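L-lysine 6-monooxygenase involved in desferrioxamine biosynthesis (Erwinia amylovora CFBP1430, PDB 5O8P) probably hydroxylates a terminal amino group of cadaverine, using FAD and NADPH, in the biosynthesis of the siderophore desferrioxamine. Local coordinates at residues Thr7-Ile12 against Asn34-Asp39; Ile12-Gly17 against His153-Gly158. All blocks are in the same frame, centred on the assembly; numbering follows the deposited sequence.

Contact 1: residues Thr7-Ile12 against Asn34-Asp39; sequences TIYDFI and NGVFLD. With FAD (flavin-adenine dinucleotide), chain C.
Y9 lays its ring against V36: the CG1 methyl stands over the ring centre, 3.7 Å from the centroid and 5° off the normal. V36 holds CG1 between its backbone N and carbonyl carbon (chi1 73°), and the same methyl reaches the CG1 of I12 alongside. T7 OG1 lies toward the rim of the opposite face of Y9. Across the sheet, F11 lays one ring face over the CA of G35, which has no side chain, in a CH-pi contact. The edge of F11 meets the face of F37 in an offset edge-to-face pair, planes at 75°, with F11 CE2 3.4 Å from F37 CZ; both rings also touch S27 of helix 18-27. Where the pairing begins, D10 and N34 grip each other twice: D10 N gives to N34 O (2.8 Å), and N34 N returns a nearly straight bond to D10 OD2 (2.9 Å), which accepts through its anti lone pair, the one turned away from OD1. Farther on, D39 OD1 comes within 2.7 Å of FAD O3B on the adenosine ribose. Strand 8-14, helix 18-27 and strand 35-38 form the beta-alpha-beta unit of a Rossmann-type dinucleotide-binding fold, with an acidic residue at the end of the second strand facing the ribose.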
loop_
_atom_site.group_PDB
_atom_site.type_symbol
_atom_site.label_atom_id
_atom_site.label_comp_id
_atom_site.label_asym_id
_atom_site.label_seq_id
_atom_site.Cartn_x
_atom_site.Cartn_y
_atom_site.Cartn_z
ATOM N N THR B 7 36.282 32.534 -28.836
ATOM C CA THR B 7 36.103 32.752 -27.378
ATOM C C THR B 7 36.386 31.457 -26.616
ATOM O O THR B 7 35.836 30.414 -26.965
ATOM C CB THR B 7 34.686 33.265 -27.010
ATOM O OG1 THR B 7 33.778 32.170 -26.854
ATOM C CG2 THR B 7 34.120 34.237 -28.062
ATOM N N ILE B 8 37.207 31.518 -25.568
ATOM C CA ILE B 8 37.498 30.326 -24.762
ATOM C C ILE B 8 36.405 30.098 -23.705
ATOM O O ILE B 8 36.007 31.017 -23.022
ATOM C CB ILE B 8 38.907 30.373 -24.114
ATOM C CG1 ILE B 8 39.327 28.965 -23.668
ATOM C CG2 ILE B 8 38.993 31.340 -22.920
ATOM C CD1 ILE B 8 40.789 28.837 -23.289
ATOM N N TYR B 9 35.914 28.872 -23.593
ATOM C CA TYR B 9 34.833 28.551 -22.648
ATOM C C TYR B 9 35.428 28.137 -21.302
ATOM O O TYR B 9 36.562 27.615 -21.231
ATOM C CB TYR B 9 33.924 27.452 -23.215
ATOM C CG TYR B 9 33.000 27.934 -24.310
ATOM C CD1 TYR B 9 31.764 28.514 -24.000
ATOM C CD2 TYR B 9 33.356 27.817 -25.663
ATOM C CE1 TYR B 9 30.911 28.955 -24.999
ATOM C CE2 TYR B 9 32.508 28.261 -26.670
ATOM C CZ TYR B 9 31.291 28.832 -26.332
ATOM O OH TYR B 9 30.433 29.260 -27.315
ATOM N N ASP B 10 34.663 28.356 -20.229
ATOM C CA ASP B 10 35.085 27.934 -18.877
ATOM C C ASP B 10 35.050 26.423 -18.790
ATOM O O ASP B 10 35.937 25.798 -18.188
ATOM C CB ASP B 10 34.214 28.560 -17.786
ATOM C CG ASP B 10 34.472 30.054 -17.607
ATOM O OD1 ASP B 10 35.651 30.457 -17.439
ATOM O OD2 ASP B 10 33.488 30.835 -17.628
ATOM N N PHE B 11 34.000 25.852 -19.377
ATOM C CA PHE B 11 33.924 24.424 -19.618
ATOM C C PHE B 11 33.069 24.118 -20.844
ATOM O O PHE B 11 32.187 24.910 -21.212
ATOM C CB PHE B 11 33.361 23.702 -18.387
ATOM C CG PHE B 11 31.879 23.866 -18.209
ATOM C CD1 PHE B 11 31.362 24.993 -17.601
ATOM C CD2 PHE B 11 31.003 22.891 -18.661
ATOM C CE1 PHE B 11 29.987 25.145 -17.431
ATOM C CE2 PHE B 11 29.633 23.040 -18.510
ATOM C CZ PHE B 11 29.118 24.166 -17.886
ATOM N N ILE B 12 33.332 22.965 -21.460
ATOM C CA ILE B 12 32.464 22.416 -22.504
ATOM C C ILE B 12 31.981 21.054 -22.048
ATOM O O ILE B 12 32.792 20.210 -21.665
ATOM C CB ILE B 12 33.203 22.224 -23.851
ATOM C CG1 ILE B 12 33.593 23.558 -24.455
ATOM C CG2 ILE B 12 32.322 21.491 -24.862
ATOM C CD1 ILE B 12 34.647 23.408 -25.529
ATOM N N ASN B 34 30.724 30.788 -18.357
ATOM C CA ASN B 34 30.430 30.617 -19.779
ATOM C C ASN B 34 30.720 29.177 -20.137
ATOM O O ASN B 34 31.882 28.756 -20.219
ATOM C CB ASN B 34 31.256 31.587 -20.620
ATOM C CG ASN B 34 30.872 33.028 -20.373
ATOM O OD1 ASN B 34 31.690 33.928 -20.523
ATOM N ND2 ASN B 34 29.624 33.256 -19.977
ATOM N N GLY B 35 29.633 28.418 -20.290
ATOM C CA GLY B 35 29.694 27.004 -20.610
ATOM C C GLY B 35 28.811 26.689 -21.802
ATOM O O GLY B 35 27.854 27.398 -22.091
ATOM N N VAL B 36 29.162 25.631 -22.506
ATOM C CA VAL B 36 28.400 25.205 -23.653
ATOM C C VAL B 36 28.398 23.677 -23.714
ATOM O O VAL B 36 29.337 23.019 -23.240
ATOM C CB VAL B 36 28.967 25.842 -24.943
ATOM C CG1 VAL B 36 30.288 25.213 -25.343
ATOM C CG2 VAL B 36 27.975 25.774 -26.087
ATOM N N PHE B 37 27.331 23.131 -24.291
ATOM C CA PHE B 37 27.117 21.707 -24.331
ATOM C C PHE B 37 26.885 21.255 -25.754
ATOM O O PHE B 37 26.033 21.801 -26.439
ATOM C CB PHE B 37 25.902 21.359 -23.483
ATOM C CG PHE B 37 26.110 21.584 -22.021
ATOM C CD1 PHE B 37 26.627 20.577 -21.217
ATOM C CD2 PHE B 37 25.832 22.824 -21.448
ATOM C CE1 PHE B 37 26.831 20.790 -19.867
ATOM C CE2 PHE B 37 26.048 23.048 -20.097
ATOM C CZ PHE B 37 26.527 22.024 -19.308
ATOM N N LEU B 38 27.619 20.227 -26.170
ATOM C CA LEU B 38 27.614 19.719 -27.538
ATOM C C LEU B 38 27.040 18.311 -27.580
ATOM O O LEU B 38 27.512 17.459 -26.854
ATOM C CB LEU B 38 29.055 19.655 -28.049
ATOM C CG LEU B 38 29.776 20.913 -28.529
ATOM C CD1 LEU B 38 29.260 22.195 -27.908
ATOM C CD2 LEU B 38 31.279 20.761 -28.328
ATOM N N ASP B 39 26.063 18.057 -28.449
ATOM C CA ASP B 39 25.519 16.702 -28.656
ATOM C C ASP B 39 25.285 16.448 -30.151
ATOM O O ASP B 39 24.942 17.373 -30.885
ATOM C CB ASP B 39 24.209 16.539 -27.879
ATOM C CG ASP B 39 23.729 15.087 -27.804
ATOM O OD1 ASP B 39 24.136 14.370 -26.869
ATOM O OD2 ASP B 39 22.940 14.661 -28.671
HETATM P PA FAD C . 22.767 9.350 -22.448
HETATM O O1A FAD C . 21.334 9.231 -22.931
HETATM O O2A FAD C . 23.734 8.222 -22.718
HETATM O O5B FAD C . 23.323 10.720 -23.098
HETATM C C5B FAD C . 24.483 10.766 -23.923
HETATM C C4B FAD C . 24.350 11.743 -25.086
HETATM O O4B FAD C . 25.657 12.058 -25.590
HETATM C C3B FAD C . 23.568 11.158 -26.257
HETATM O O3B FAD C . 22.600 12.121 -26.693
HETATM C C2B FAD C . 24.630 10.831 -27.305
HETATM O O2B FAD C . 24.176 10.946 -28.658
HETATM C C1B FAD C . 25.695 11.871 -27.012
HETATM N N9A FAD C . 27.060 11.577 -27.527
HETATM C C8A FAD C . 27.801 10.459 -27.378
HETATM N N7A FAD C . 29.004 10.599 -28.003
HETATM C C5A FAD C . 29.040 11.827 -28.564
HETATM C C6A FAD C . 29.996 12.634 -29.372
HETATM N N6A FAD C . 31.207 12.140 -29.724
HETATM N N1A FAD C . 29.621 13.886 -29.746
HETATM C C2A FAD C . 28.420 14.405 -29.412
HETATM N N3A FAD C . 27.507 13.725 -28.690
HETATM C C4A FAD C . 27.754 12.464 -28.243
HETATM N N1 FAD C . 18.221 5.801 -13.961
HETATM C C2 FAD C . 17.445 6.305 -12.967
HETATM O O2 FAD C . 18.013 6.843 -11.990
HETATM N N3 FAD C . 16.094 6.252 -13.005
HETATM C C4 FAD C . 15.434 5.686 -14.032
HETATM O O4 FAD C . 14.188 5.644 -14.042
HETATM C C4X FAD C . 16.210 5.111 -15.159
HETATM N N5 FAD C . 15.607 4.533 -16.221
HETATM C C5X FAD C . 16.345 4.015 -17.231
HETATM C C6 FAD C . 15.669 3.429 -18.299
HETATM C C7 FAD C . 16.359 2.877 -19.375
HETATM C C7M FAD C . 15.604 2.245 -20.518
HETATM C C8 FAD C . 17.851 2.918 -19.376
HETATM C C8M FAD C . 18.621 2.328 -20.526
HETATM C C9 FAD C . 18.538 3.500 -18.309
HETATM C C9A FAD C . 17.853 4.062 -17.217
HETATM N N10 FAD C . 18.515 4.676 -16.099
HETATM C C10 FAD C . 17.695 5.200 -15.060
HETATM C "C1'" FAD C . 19.993 4.794 -15.971
HETATM C "C2'" FAD C . 20.530 6.151 -16.483
HETATM O "O2'" FAD C . 19.731 7.236 -15.967
HETATM C "C3'" FAD C . 20.605 6.252 -18.018
HETATM O "O3'" FAD C . 21.484 5.246 -18.545
HETATM C "C4'" FAD C . 21.081 7.623 -18.517
HETATM O "O4'" FAD C . 20.572 7.855 -19.835
HETATM C "C5'" FAD C . 22.602 7.747 -18.550
HETATM O "O5'" FAD C . 22.959 9.129 -18.496
HETATM P P FAD C . 23.795 9.802 -19.684
HETATM O O1P FAD C . 23.950 11.276 -19.371
HETATM O O2P FAD C . 25.011 8.927 -19.810
HETATM O O3P FAD C . 22.668 9.610 -20.843
#

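Contact 2: residues Ile12-Gly17 against His153-Gly158; sequences IGIGIG and HRLVLG. With FAD (flavin-adenine dinucleotide), chain C.
I14 turns its CG1 anti to the carbonyl carbon (chi1 -60°) and extends the chain beyond it, and L157 makes the same choice of first torsion (chi1 -52°). As neighbours on one face of the sheet with matching first torsions, the two side chains run alongside each other, and I14 CD1 meets L157 CD2 at 3.9 Å. L155 sends its CD2 toward the CB of I12 on this same face, where both also touch V137 of strand 134-141. On the other face, V156 stands opposite G13, with its CG1 methyl beside the carbonyl oxygen of I12 and the CA of G13; F11 and Q382 also pack on V156.

The strands lie parallel, 4.8 Å apart at closest approach, and are joined by a regular ladder. I12 N binds R154 O, V156 N binds I12 O, I14 N binds V156 O, and G158 N closes the series on I14 O at 3.0 Å, with a more bent N-H at 137°. R154 turns its side chain back along strand 8-14, away from I12-G17, where NE bonds the carbonyl oxygen of D10.

Beyond the ladder both segments run out into glycines, G15 and G17 on one and G158 on the other. G15 has a positive phi, and its CA lies beside O4B, the ring oxygen of the adenosine ribose of FAD. G17, the N-cap of helix 18-27, brings bare backbone up to the cofactor, its CA next to O5B, the ester oxygen that joins this ribose to the pyrophosphate. The pyrophosphate thus meets bare backbone at the start of a helix, whose dipole would probably help to offset the phosphate charge.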
loop_
_atom_site.group_PDB
_atom_site.type_symbol
_atom_site.label_atom_id
_atom_site.label_comp_id
_atom_site.label_asym_id
_atom_site.label_seq_id
_atom_site.Cartn_x
_atom_site.Cartn_y
_atom_site.Cartn_z
ATOM N N ILE B 12 33.332 22.965 -21.460
ATOM C CA ILE B 12 32.464 22.416 -22.504
ATOM C C ILE B 12 31.981 21.054 -22.048
ATOM O O ILE B 12 32.792 20.210 -21.665
ATOM C CB ILE B 12 33.203 22.224 -23.851
ATOM C CG1 ILE B 12 33.593 23.558 -24.455
ATOM C CG2 ILE B 12 32.322 21.491 -24.862
ATOM C CD1 ILE B 12 34.647 23.408 -25.529
ATOM N N GLY B 13 30.672 20.844 -22.109
ATOM C CA GLY B 13 30.092 19.530 -21.857
ATOM C C GLY B 13 29.935 18.836 -23.189
ATOM O O GLY B 13 29.390 19.417 -24.129
ATOM N N ILE B 14 30.428 17.605 -23.288
ATOM C CA ILE B 14 30.284 16.803 -24.507
ATOM C C ILE B 14 29.317 15.667 -24.218
ATOM O O ILE B 14 29.625 14.785 -23.446
ATOM C CB ILE B 14 31.632 16.225 -24.951
ATOM C CG1 ILE B 14 32.615 17.353 -25.237
ATOM C CG2 ILE B 14 31.457 15.305 -26.156
ATOM C CD1 ILE B 14 34.032 16.870 -25.495
ATOM N N GLY B 15 28.162 15.699 -24.860
ATOM C CA GLY B 15 27.063 14.771 -24.617
ATOM C C GLY B 15 25.999 15.465 -23.801
ATOM O O GLY B 15 26.332 16.139 -22.850
ATOM N N ILE B 16 24.735 15.342 -24.195
ATOM C CA ILE B 16 23.618 15.918 -23.456
ATOM C C ILE B 16 22.612 14.808 -23.147
ATOM O O ILE B 16 21.517 14.692 -23.749
ATOM C CB ILE B 16 22.957 17.100 -24.198
ATOM C CG1 ILE B 16 23.993 18.167 -24.538
ATOM C CG2 ILE B 16 21.875 17.744 -23.333
ATOM C CD1 ILE B 16 23.495 19.175 -25.557
ATOM N N GLY B 17 23.020 13.971 -22.206
ATOM C CA GLY B 17 22.109 13.038 -21.561
ATOM C C GLY B 17 21.465 13.761 -20.411
ATOM O O GLY B 17 21.678 14.960 -20.264
ATOM N N HIS B 153 38.848 25.562 -21.106
ATOM C CA HIS B 153 39.755 25.254 -20.005
ATOM C C HIS B 153 39.467 23.886 -19.405
ATOM O O HIS B 153 40.397 23.172 -18.987
ATOM C CB HIS B 153 39.667 26.332 -18.928
ATOM C CG HIS B 153 40.224 27.656 -19.358
ATOM N ND1 HIS B 153 41.580 27.905 -19.387
ATOM C CD2 HIS B 153 39.615 28.793 -19.780
ATOM C CE1 HIS B 153 41.783 29.142 -19.807
ATOM N NE2 HIS B 153 40.607 29.700 -20.057
ATOM N N ARG B 154 38.179 23.535 -19.373
ATOM C CA ARG B 154 37.710 22.304 -18.782
ATOM C C ARG B 154 36.696 21.580 -19.663
ATOM O O ARG B 154 35.878 22.199 -20.345
ATOM C CB ARG B 154 37.055 22.630 -17.444
ATOM C CG ARG B 154 38.001 23.196 -16.396
ATOM C CD ARG B 154 37.244 23.755 -15.228
ATOM N NE ARG B 154 36.998 25.166 -15.487
ATOM C CZ ARG B 154 37.717 26.176 -15.006
ATOM N NH1 ARG B 154 38.752 25.963 -14.193
ATOM N NH2 ARG B 154 37.383 27.425 -15.345
ATOM N N LEU B 155 36.740 20.253 -19.624
ATOM C CA LEU B 155 35.752 19.402 -20.290
ATOM C C LEU B 155 34.974 18.577 -19.275
ATOM O O LEU B 155 35.518 18.168 -18.251
ATOM C CB LEU B 155 36.467 18.440 -21.235
ATOM C CG LEU B 155 37.365 19.056 -22.292
ATOM C CD1 LEU B 155 38.170 17.965 -22.973
ATOM C CD2 LEU B 155 36.514 19.831 -23.278
ATOM N N VAL B 156 33.713 18.305 -19.567
ATOM C CA VAL B 156 32.931 17.374 -18.760
ATOM C C VAL B 156 32.253 16.410 -19.734
ATOM O O VAL B 156 31.382 16.799 -20.523
ATOM C CB VAL B 156 31.994 18.090 -17.737
ATOM C CG1 VAL B 156 31.678 19.513 -18.153
ATOM C CG2 VAL B 156 30.694 17.331 -17.482
ATOM N N LEU B 157 32.684 15.147 -19.662
ATOM C CA LEU B 157 32.274 14.094 -20.600
ATOM C C LEU B 157 31.022 13.363 -20.106
ATOM O O LEU B 157 31.106 12.500 -19.244
ATOM C CB LEU B 157 33.426 13.103 -20.805
ATOM C CG LEU B 157 34.780 13.705 -21.191
ATOM C CD1 LEU B 157 35.845 12.640 -21.386
ATOM C CD2 LEU B 157 34.683 14.563 -22.434
ATOM N N GLY B 158 29.862 13.734 -20.642
ATOM C CA GLY B 158 28.595 13.081 -20.332
ATOM C C GLY B 158 28.079 12.280 -21.512
ATOM O O GLY B 158 26.891 12.322 -21.816
HETATM P PA FAD C . 22.767 9.350 -22.448
HETATM O O1A FAD C . 21.334 9.231 -22.931
HETATM O O2A FAD C . 23.734 8.222 -22.718
HETATM O O5B FAD C . 23.323 10.720 -23.098
HETATM C C5B FAD C . 24.483 10.766 -23.923
HETATM C C4B FAD C . 24.350 11.743 -25.086
HETATM O O4B FAD C . 25.657 12.058 -25.590
HETATM C C3B FAD C . 23.568 11.158 -26.257
HETATM O O3B FAD C . 22.600 12.121 -26.693
HETATM C C2B FAD C . 24.630 10.831 -27.305
HETATM O O2B FAD C . 24.176 10.946 -28.658
HETATM C C1B FAD C . 25.695 11.871 -27.012
HETATM N N9A FAD C . 27.060 11.577 -27.527
HETATM C C8A FAD C . 27.801 10.459 -27.378
HETATM N N7A FAD C . 29.004 10.599 -28.003
HETATM C C5A FAD C . 29.040 11.827 -28.564
HETATM C C6A FAD C . 29.996 12.634 -29.372
HETATM N N6A FAD C . 31.207 12.140 -29.724
HETATM N N1A FAD C . 29.621 13.886 -29.746
HETATM C C2A FAD C . 28.420 14.405 -29.412
HETATM N N3A FAD C . 27.507 13.725 -28.690
HETATM C C4A FAD C . 27.754 12.464 -28.243
HETATM N N1 FAD C . 18.221 5.801 -13.961
HETATM C C2 FAD C . 17.445 6.305 -12.967
HETATM O O2 FAD C . 18.013 6.843 -11.990
HETATM N N3 FAD C . 16.094 6.252 -13.005
HETATM C C4 FAD C . 15.434 5.686 -14.032
HETATM O O4 FAD C . 14.188 5.644 -14.042
HETATM C C4X FAD C . 16.210 5.111 -15.159
HETATM N N5 FAD C . 15.607 4.533 -16.221
HETATM C C5X FAD C . 16.345 4.015 -17.231
HETATM C C6 FAD C . 15.669 3.429 -18.299
HETATM C C7 FAD C . 16.359 2.877 -19.375
HETATM C C7M FAD C . 15.604 2.245 -20.518
HETATM C C8 FAD C . 17.851 2.918 -19.376
HETATM C C8M FAD C . 18.621 2.328 -20.526
HETATM C C9 FAD C . 18.538 3.500 -18.309
HETATM C C9A FAD C . 17.853 4.062 -17.217
HETATM N N10 FAD C . 18.515 4.676 -16.099
HETATM C C10 FAD C . 17.695 5.200 -15.060
HETATM C "C1'" FAD C . 19.993 4.794 -15.971
HETATM C "C2'" FAD C . 20.530 6.151 -16.483
HETATM O "O2'" FAD C . 19.731 7.236 -15.967
HETATM C "C3'" FAD C . 20.605 6.252 -18.018
HETATM O "O3'" FAD C . 21.484 5.246 -18.545
HETATM C "C4'" FAD C . 21.081 7.623 -18.517
HETATM O "O4'" FAD C . 20.572 7.855 -19.835
HETATM C "C5'" FAD C . 22.602 7.747 -18.550
HETATM O "O5'" FAD C . 22.959 9.129 -18.496
HETATM P P FAD C . 23.795 9.802 -19.684
HETATM O O1P FAD C . 23.950 11.276 -19.371
HETATM O O2P FAD C . 25.011 8.927 -19.810
HETATM O O3P FAD C . 22.668 9.610 -20.843
#

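Strand 8-14 serves both contacts and shares I12 between them, with strand 35-38 on one edge and strand 155-157 on the other; the centres of the two contacts are 8 Å apart. Backbone bonds tie them further: G13 N lies 2.8 Å from V36 O, and G15 N lies 2.7 Å from L38 O, so the first strand stays paired with 35-38 right up to the glycine turn. F11 of contact 1 packs on V156 of contact 2, its CD2 3.5 Å from V156 CG1. At the FAD, D39 from contact 1 accepts a bond from I16 N of contact 2, joining the ribose-facing carboxylate to the turn beside the pyrophosphate.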